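Local atomic coordinates of EF0056 (Enterococcus faecalis, PDB entry 6ORI), a protein that is an enterococcal surface protein of unknown function, probably linked to biofilm formation, whose N-terminal region appears to be immunoglobulin-like and carries a calcium ion. Residues 117-120 against 121-124; 145-148 against 149-152; 219-222 against 223-227. One frame throughout, in Å; residues are numbered along the deposited sequence.

Contact 1. Residues 117-120 against 121-124; sequences NYIR and ANDG
Ile119 and Asn122 begin and end a type I beta-turn that starts two residues after strand 113-117 ends, early in the loop leading to strand 135-144. In the backbone bond that closes it, Asn122 N lies 3.0 Å from Ile119 O. A weak bond from Gly124 N to Arg120 O, at 3.4 Å, carries the bend on to Gly124, past Asp123, whose backbone is in the left-handed region.

A side-chain hydrogen bond bridges the turn from before it to its last residue. With a chi1 of -72°, Asn117 sets CG beside its backbone N, and from there ND2 reaches Asn122 O at 2.8 Å, in the carbonyl plane and nearly in the plane of its own amide, with a fairly straight N-H...O angle of 162°.

Van der Waals packing is slight: Ile119 and Asn122 run side by side, CG2 of Ile119 lying 3.4 Å from OD1 of Asn122. Arg120 turns away, and its NH1 is bonded to Lys90 O.

Water completes the polar network at two points. One molecule accepts from Asp123 N and donates to Arg120 O. The other accepts from Asn117 N at 2.9 Å and donates to Asp123 O at 2.8 Å.

Contact 2. Residues 145-148 against 149-152; sequences EKNL and DEIF
Asn147 O and Leu148 O receive the first i to i+4 bonds of the helix, from Ile151 N at 3.1 Å and from Phe152 N at 2.7 Å, as the backbone passes from an extended conformation at Lys146 and Asn147 into helical angles.

Between apolar groups, Leu148 and Ile151 pass each other at a slant, CD2 of Leu148 lying 4.1 Å from CD1 of Ile151. Other side-chain packing is largely against carbonyl oxygens. The same Ile151 branch leans back over the preceding loop, where CD1 meets Lys146 O and CG1 also meets the CB of Lys146. Phe152 sets CB and the near part of its ring against Leu148 O, while its side chain also touches Ile41.

This is the N-terminus of helix 148-155, entered from strand 135-144, with Asn147 at the N-cap position. Its own side chain makes no capping bond. Where a capping box would have the third helical residue bond the N-cap amide directly, a water here stands between them, accepting from Asn147 N at 3.1 Å and donating to Glu150 OE2 at 2.8 Å.

A second water ties three side chains together: it accepts from Asn147 ND2 and donates to Glu150 OE2 at 2.6 Å and to Asp149 OD1 at 2.9 Å. The carboxylate of Asp149 is folded back by a chi1 of 55°, which sets CG between the backbone N and the carbonyl carbon and lets OD1 take a weak, bent bond from Glu150 N at 2.8 Å. Lys146 NZ stays near Glu150 OE1 without the charged atoms touching, so any attraction between them is probably modest.

Contact 3. Residues 219-222 against 223-227; sequences KYEE and ANIQT
Ile225 lies across both Glu221 and Glu222 at about a right angle, and a different branch serves each neighbour. Its CD1 methyl meets the carboxylate of Glu221, 3.4 Å from OE1, while its CG2 methyl rests against the stem of Glu222, 3.5 Å from CG. The isoleucine is turned to do this by a chi1 of 67°, which places CG1 between the backbone N and the carbonyl carbon and leaves CG2 beside the N.

Glu221, the last residue of strand 211-221, is bent at chi2, and its other oxygen turns to Lys219: NZ forms a salt bridge 2.8 Å from OE2, met from above the carboxylate plane. Glu222 is instead extended beyond CG.

The arrangement belongs to the turn by which the chain leaves a strand that is outermost, within this chain, in its antiparallel sheet. No direct hydrogen bond joins residues 219-222 to 223-227. Instead, Thr234 OG1 is bonded to both Glu222 O and Ile225 N, and one water lies 2.9 Å from Tyr220 OH and also accepts from Ala223 N at 2.9 Å.

Glu221 and Ile225 both touch Phe296 as well. Glu221, a buried residue, thus packs against two apolar side chains while Lys219 meets its OE2, a pairing that would be expected to favour its charged form.

In the fold
Followed from the N terminus, the three contacts come in series, and none nests within or crosses another. Contact 1 closes a tight bend at the start of the loop from strand 113-117 to strand 135-144. Contact 2 lies just past the far end of the latter strand, where the chain enters helix 148-155; both sit at ends of strands of the same large antiparallel sheet, although their centres are about 32 Å apart. Contact 3 belongs to the separate five-stranded sheet and turns strand 211-221 into the loop leading to strand 239-248. It lies across the chain's centre from contact 2, with nearest atoms about 24 Å apart.

Contact 1. Residues 117-120 against 121-124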
loop_
_atom_site.group_PDB
_atom_site.type_symbol
_atom_site.label_atom_id
_atom_site.label_comp_id
_atom_site.label_asym_id
_atom_site.label_seq_id
_atom_site.Cartn_x
_atom_site.Cartn_y
_atom_site.Cartn_z
ATOM N N ASN A 117 18.008 -8.254 -4.843
ATOM C CA ASN A 117 18.486 -8.056 -3.498
ATOM C C ASN A 117 18.133 -6.663 -3.002
ATOM O O ASN A 117 18.143 -5.693 -3.743
ATOM C CB ASN A 117 19.990 -8.304 -3.422
ATOM C CG ASN A 117 20.337 -9.762 -3.540
ATOM O OD1 ASN A 117 19.466 -10.621 -3.475
ATOM N ND2 ASN A 117 21.623 -10.051 -3.647
ATOM N N TYR A 118 17.836 -6.563 -1.722
ATOM C CA TYR A 118 17.574 -5.269 -1.111
ATOM C C TYR A 118 18.826 -4.385 -1.039
ATOM O O TYR A 118 18.747 -3.190 -1.302
ATOM C CB TYR A 118 16.979 -5.491 0.299
ATOM C CG TYR A 118 16.592 -4.221 1.035
ATOM C CD1 TYR A 118 17.543 -3.449 1.674
ATOM C CD2 TYR A 118 15.267 -3.797 1.095
ATOM C CE1 TYR A 118 17.189 -2.278 2.351
ATOM C CE2 TYR A 118 14.911 -2.636 1.770
ATOM C CZ TYR A 118 15.879 -1.895 2.395
ATOM O OH TYR A 118 15.526 -0.742 3.064
ATOM N N ILE A 119 19.967 -4.979 -0.677
ATOM C CA ILE A 119 21.147 -4.211 -0.312
ATOM C C ILE A 119 22.004 -3.927 -1.529
ATOM O O ILE A 119 22.399 -4.854 -2.266
ATOM C CB ILE A 119 21.971 -4.948 0.760
ATOM C CG1 ILE A 119 21.147 -5.126 2.041
ATOM C CG2 ILE A 119 23.288 -4.235 1.022
ATOM C CD1 ILE A 119 20.997 -3.861 2.886
ATOM N N ARG A 120 22.304 -2.644 -1.710
ATOM C CA ARG A 120 22.962 -2.172 -2.907
ATOM C C ARG A 120 24.320 -2.830 -3.153
ATOM O O ARG A 120 24.647 -3.153 -4.295
ATOM C CB ARG A 120 23.103 -0.655 -2.857
ATOM C CG ARG A 120 23.563 -0.082 -4.202
ATOM C CD ARG A 120 23.579 1.418 -4.200
ATOM N NE ARG A 120 24.506 1.934 -3.205
ATOM C CZ ARG A 120 24.606 3.208 -2.863
ATOM N NH1 ARG A 120 23.803 4.108 -3.387
ATOM N NH2 ARG A 120 25.479 3.573 -1.940
ATOM N N ALA A 121 25.111 -3.014 -2.096
ATOM C CA ALA A 121 26.447 -3.611 -2.225
ATOM C C ALA A 121 26.409 -5.078 -2.556
ATOM O O ALA A 121 27.454 -5.659 -2.874
ATOM C CB ALA A 121 27.241 -3.413 -0.958
ATOM N N ASN A 122 25.237 -5.687 -2.477
ATOM C CA ASN A 122 25.043 -7.070 -2.880
ATOM C C ASN A 122 24.225 -7.141 -4.173
ATOM O O ASN A 122 23.267 -7.901 -4.273
ATOM C CB ASN A 122 24.393 -7.846 -1.735
ATOM C CG ASN A 122 25.250 -7.848 -0.504
ATOM O OD1 ASN A 122 25.041 -7.052 0.425
ATOM N ND2 ASN A 122 26.235 -8.735 -0.482
ATOM N N ASP A 123 24.597 -6.337 -5.161
ATOM C CA ASP A 123 23.881 -6.269 -6.439
ATOM C C ASP A 123 22.400 -5.961 -6.267
ATOM O O ASP A 123 21.554 -6.393 -7.053
ATOM C CB ASP A 123 24.087 -7.562 -7.221
ATOM C CG ASP A 123 25.543 -7.834 -7.486
ATOM O OD1 ASP A 123 26.212 -6.948 -8.067
ATOM O OD2 ASP A 123 26.013 -8.918 -7.066
ATOM N N GLY A 124 22.112 -5.155 -5.259
ATOM C CA GLY A 124 20.748 -4.814 -4.902
ATOM C C GLY A 124 20.453 -3.337 -5.079
ATOM O O GLY A 124 21.083 -2.635 -5.881
HETATM O O HOH W 1 20.075 -8.712 -6.834
HETATM O O HOH W 2 26.825 -4.460 -5.842
#

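Contact 2. Residues 145-148 against 149-152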
loop_
_atom_site.group_PDB
_atom_site.type_symbol
_atom_site.label_atom_id
_atom_site.label_comp_id
_atom_site.label_asym_id
_atom_site.label_seq_id
_atom_site.Cartn_x
_atom_site.Cartn_y
_atom_site.Cartn_z
ATOM N N GLU A 145 5.941 -8.547 -23.778
ATOM C CA GLU A 145 6.066 -9.185 -25.094
ATOM C C GLU A 145 5.208 -8.543 -26.160
ATOM O O GLU A 145 5.496 -8.666 -27.355
ATOM C CB GLU A 145 5.627 -10.644 -24.999
ATOM C CG GLU A 145 6.501 -11.498 -24.123
ATOM C CD GLU A 145 5.935 -12.896 -23.936
ATOM O OE1 GLU A 145 4.695 -13.070 -24.037
ATOM O OE2 GLU A 145 6.729 -13.824 -23.682
ATOM N N LYS A 146 4.131 -7.908 -25.717
ATOM C CA LYS A 146 3.145 -7.276 -26.596
ATOM C C LYS A 146 2.823 -5.922 -26.023
ATOM O O LYS A 146 3.050 -5.656 -24.841
ATOM C CB LYS A 146 1.816 -8.059 -26.596
ATOM C CG LYS A 146 1.871 -9.472 -27.078
ATOM C CD LYS A 146 0.496 -10.132 -26.849
ATOM C CE LYS A 146 0.493 -11.602 -27.233
ATOM N NZ LYS A 146 0.669 -11.792 -28.697
ATOM N N ASN A 147 2.229 -5.059 -26.826
ATOM C CA ASN A 147 1.752 -3.805 -26.307
ATOM C C ASN A 147 0.577 -3.987 -25.335
ATOM O O ASN A 147 -0.159 -4.973 -25.414
ATOM C CB ASN A 147 1.339 -2.886 -27.444
ATOM C CG ASN A 147 2.529 -2.393 -28.241
ATOM O OD1 ASN A 147 3.622 -2.213 -27.707
ATOM N ND2 ASN A 147 2.322 -2.157 -29.526
ATOM N N LEU A 148 0.416 -3.028 -24.433
ATOM C CA LEU A 148 -0.541 -3.179 -23.360
ATOM C C LEU A 148 -1.979 -3.159 -23.858
ATOM O O LEU A 148 -2.816 -3.841 -23.270
ATOM C CB LEU A 148 -0.274 -2.122 -22.300
ATOM C CG LEU A 148 0.944 -2.542 -21.467
ATOM C CD1 LEU A 148 1.623 -1.347 -20.831
ATOM C CD2 LEU A 148 0.542 -3.552 -20.403
ATOM N N ASP A 149 -2.267 -2.436 -24.942
ATOM C CA ASP A 149 -3.613 -2.463 -25.523
ATOM C C ASP A 149 -3.994 -3.874 -25.962
ATOM O O ASP A 149 -5.118 -4.321 -25.708
ATOM C CB ASP A 149 -3.814 -1.448 -26.664
ATOM C CG ASP A 149 -2.791 -1.555 -27.815
ATOM O OD1 ASP A 149 -1.931 -2.459 -27.876
ATOM O OD2 ASP A 149 -2.865 -0.681 -28.717
ATOM N N GLU A 150 -3.057 -4.598 -26.561
ATOM C CA GLU A 150 -3.295 -5.975 -26.986
ATOM C C GLU A 150 -3.461 -6.879 -25.773
ATOM O O GLU A 150 -4.305 -7.762 -25.764
ATOM C CB GLU A 150 -2.164 -6.489 -27.868
ATOM C CG GLU A 150 -2.033 -5.736 -29.171
ATOM C CD GLU A 150 -0.898 -6.271 -30.028
ATOM O OE1 GLU A 150 -0.637 -7.500 -29.992
ATOM O OE2 GLU A 150 -0.261 -5.454 -30.728
ATOM N N ILE A 151 -2.658 -6.665 -24.740
ATOM C CA ILE A 151 -2.805 -7.438 -23.515
ATOM C C ILE A 151 -4.156 -7.168 -22.851
ATOM O O ILE A 151 -4.848 -8.104 -22.423
ATOM C CB ILE A 151 -1.647 -7.132 -22.542
ATOM C CG1 ILE A 151 -0.320 -7.605 -23.153
ATOM C CG2 ILE A 151 -1.903 -7.767 -21.174
ATOM C CD1 ILE A 151 0.908 -7.110 -22.400
ATOM N N PHE A 152 -4.542 -5.901 -22.748
ATOM C CA PHE A 152 -5.830 -5.570 -22.132
ATOM C C PHE A 152 -6.989 -6.181 -22.912
ATOM O O PHE A 152 -7.968 -6.646 -22.314
ATOM C CB PHE A 152 -6.000 -4.054 -22.002
ATOM C CG PHE A 152 -5.334 -3.459 -20.786
ATOM C CD1 PHE A 152 -4.252 -4.075 -20.160
ATOM C CD2 PHE A 152 -5.790 -2.255 -20.283
ATOM C CE1 PHE A 152 -3.672 -3.494 -19.023
ATOM C CE2 PHE A 152 -5.212 -1.686 -19.150
ATOM C CZ PHE A 152 -4.164 -2.303 -18.539
HETATM O O HOH W 3 -0.615 -2.936 -30.401
HETATM O O HOH W 4 2.425 -5.675 -29.812
#

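Contact 3. Residues 219-222 against 223-227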
loop_
_atom_site.group_PDB
_atom_site.type_symbol
_atom_site.label_atom_id
_atom_site.label_comp_id
_atom_site.label_asym_id
_atom_site.label_seq_id
_atom_site.Cartn_x
_atom_site.Cartn_y
_atom_site.Cartn_z
ATOM N N LYS A 219 -6.981 -5.494 4.898
ATOM C CA LYS A 219 -6.970 -6.816 5.490
ATOM C C LYS A 219 -8.315 -7.072 6.133
ATOM O O LYS A 219 -8.909 -6.162 6.707
ATOM C CB LYS A 219 -5.892 -6.899 6.572
ATOM C CG LYS A 219 -5.761 -8.263 7.200
ATOM C CD LYS A 219 -4.810 -8.275 8.372
ATOM C CE LYS A 219 -4.760 -9.673 8.965
ATOM N NZ LYS A 219 -3.855 -9.764 10.151
ATOM N N TYR A 220 -8.839 -8.270 5.981
ATOM C CA TYR A 220 -9.940 -8.708 6.832
ATOM C C TYR A 220 -9.377 -9.228 8.149
ATOM O O TYR A 220 -8.595 -10.184 8.163
ATOM C CB TYR A 220 -10.747 -9.812 6.163
ATOM C CG TYR A 220 -11.708 -10.430 7.140
ATOM C CD1 TYR A 220 -12.908 -9.806 7.438
ATOM C CD2 TYR A 220 -11.394 -11.619 7.796
ATOM C CE1 TYR A 220 -13.795 -10.366 8.347
ATOM C CE2 TYR A 220 -12.266 -12.183 8.704
ATOM C CZ TYR A 220 -13.461 -11.552 8.976
ATOM O OH TYR A 220 -14.324 -12.115 9.887
ATOM N N GLU A 221 -9.758 -8.610 9.263
ATOM C CA GLU A 221 -9.328 -9.051 10.584
ATOM C C GLU A 221 -10.479 -9.799 11.256
ATOM O O GLU A 221 -11.656 -9.439 11.105
ATOM C CB GLU A 221 -8.874 -7.887 11.489
ATOM C CG GLU A 221 -7.410 -7.432 11.342
ATOM C CD GLU A 221 -6.375 -8.437 11.864
ATOM O OE1 GLU A 221 -6.764 -9.585 12.197
ATOM O OE2 GLU A 221 -5.175 -8.080 11.929
ATOM N N GLU A 222 -10.114 -10.838 11.992
ATOM C CA GLU A 222 -11.076 -11.674 12.701
ATOM C C GLU A 222 -11.873 -10.882 13.733
ATOM O O GLU A 222 -11.441 -9.847 14.243
ATOM C CB GLU A 222 -10.342 -12.859 13.369
ATOM C CG GLU A 222 -9.083 -12.458 14.121
ATOM C CD GLU A 222 -8.285 -13.640 14.646
ATOM O OE1 GLU A 222 -8.832 -14.765 14.640
ATOM O OE2 GLU A 222 -7.111 -13.431 15.062
ATOM N N ALA A 223 -13.047 -11.395 14.031
ATOM C CA ALA A 223 -13.894 -10.843 15.074
ATOM C C ALA A 223 -13.204 -10.842 16.436
ATOM O O ALA A 223 -12.424 -11.727 16.777
ATOM C CB ALA A 223 -15.176 -11.626 15.181
ATOM N N ASN A 224 -13.513 -9.821 17.209
ATOM C CA ASN A 224 -13.203 -9.755 18.620
ATOM C C ASN A 224 -11.729 -9.851 18.953
ATOM O O ASN A 224 -11.314 -10.509 19.917
ATOM C CB ASN A 224 -14.032 -10.793 19.373
ATOM C CG ASN A 224 -15.496 -10.467 19.337
ATOM O OD1 ASN A 224 -15.867 -9.308 19.175
ATOM N ND2 ASN A 224 -16.330 -11.467 19.517
ATOM N N ILE A 225 -10.951 -9.121 18.181
ATOM C CA ILE A 225 -9.567 -8.858 18.579
ATOM C C ILE A 225 -9.462 -7.427 19.017
ATOM O O ILE A 225 -10.369 -6.622 18.749
ATOM C CB ILE A 225 -8.517 -9.212 17.506
ATOM C CG1 ILE A 225 -8.597 -8.313 16.285
ATOM C CG2 ILE A 225 -8.691 -10.675 17.077
ATOM C CD1 ILE A 225 -7.396 -8.434 15.378
ATOM N N GLN A 226 -8.390 -7.095 19.708
ATOM C CA GLN A 226 -8.313 -5.787 20.320
ATOM C C GLN A 226 -6.920 -5.219 20.295
ATOM O O GLN A 226 -5.917 -5.910 20.062
ATOM C CB GLN A 226 -8.788 -5.884 21.752
ATOM C CG GLN A 226 -7.889 -6.696 22.628
ATOM C CD GLN A 226 -8.300 -6.609 24.070
ATOM O OE1 GLN A 226 -7.566 -6.091 24.925
ATOM N NE2 GLN A 226 -9.482 -7.086 24.352
ATOM N N THR A 227 -6.843 -3.930 20.547
ATOM C CA THR A 227 -5.563 -3.329 20.836
ATOM C C THR A 227 -5.089 -3.772 22.223
ATOM O O THR A 227 -5.908 -4.174 23.056
ATOM C CB THR A 227 -5.646 -1.804 20.746
ATOM O OG1 THR A 227 -6.597 -1.321 21.688
ATOM C CG2 THR A 227 -6.089 -1.389 19.340
HETATM O O HOH W 5 -13.994 -13.592 12.363
#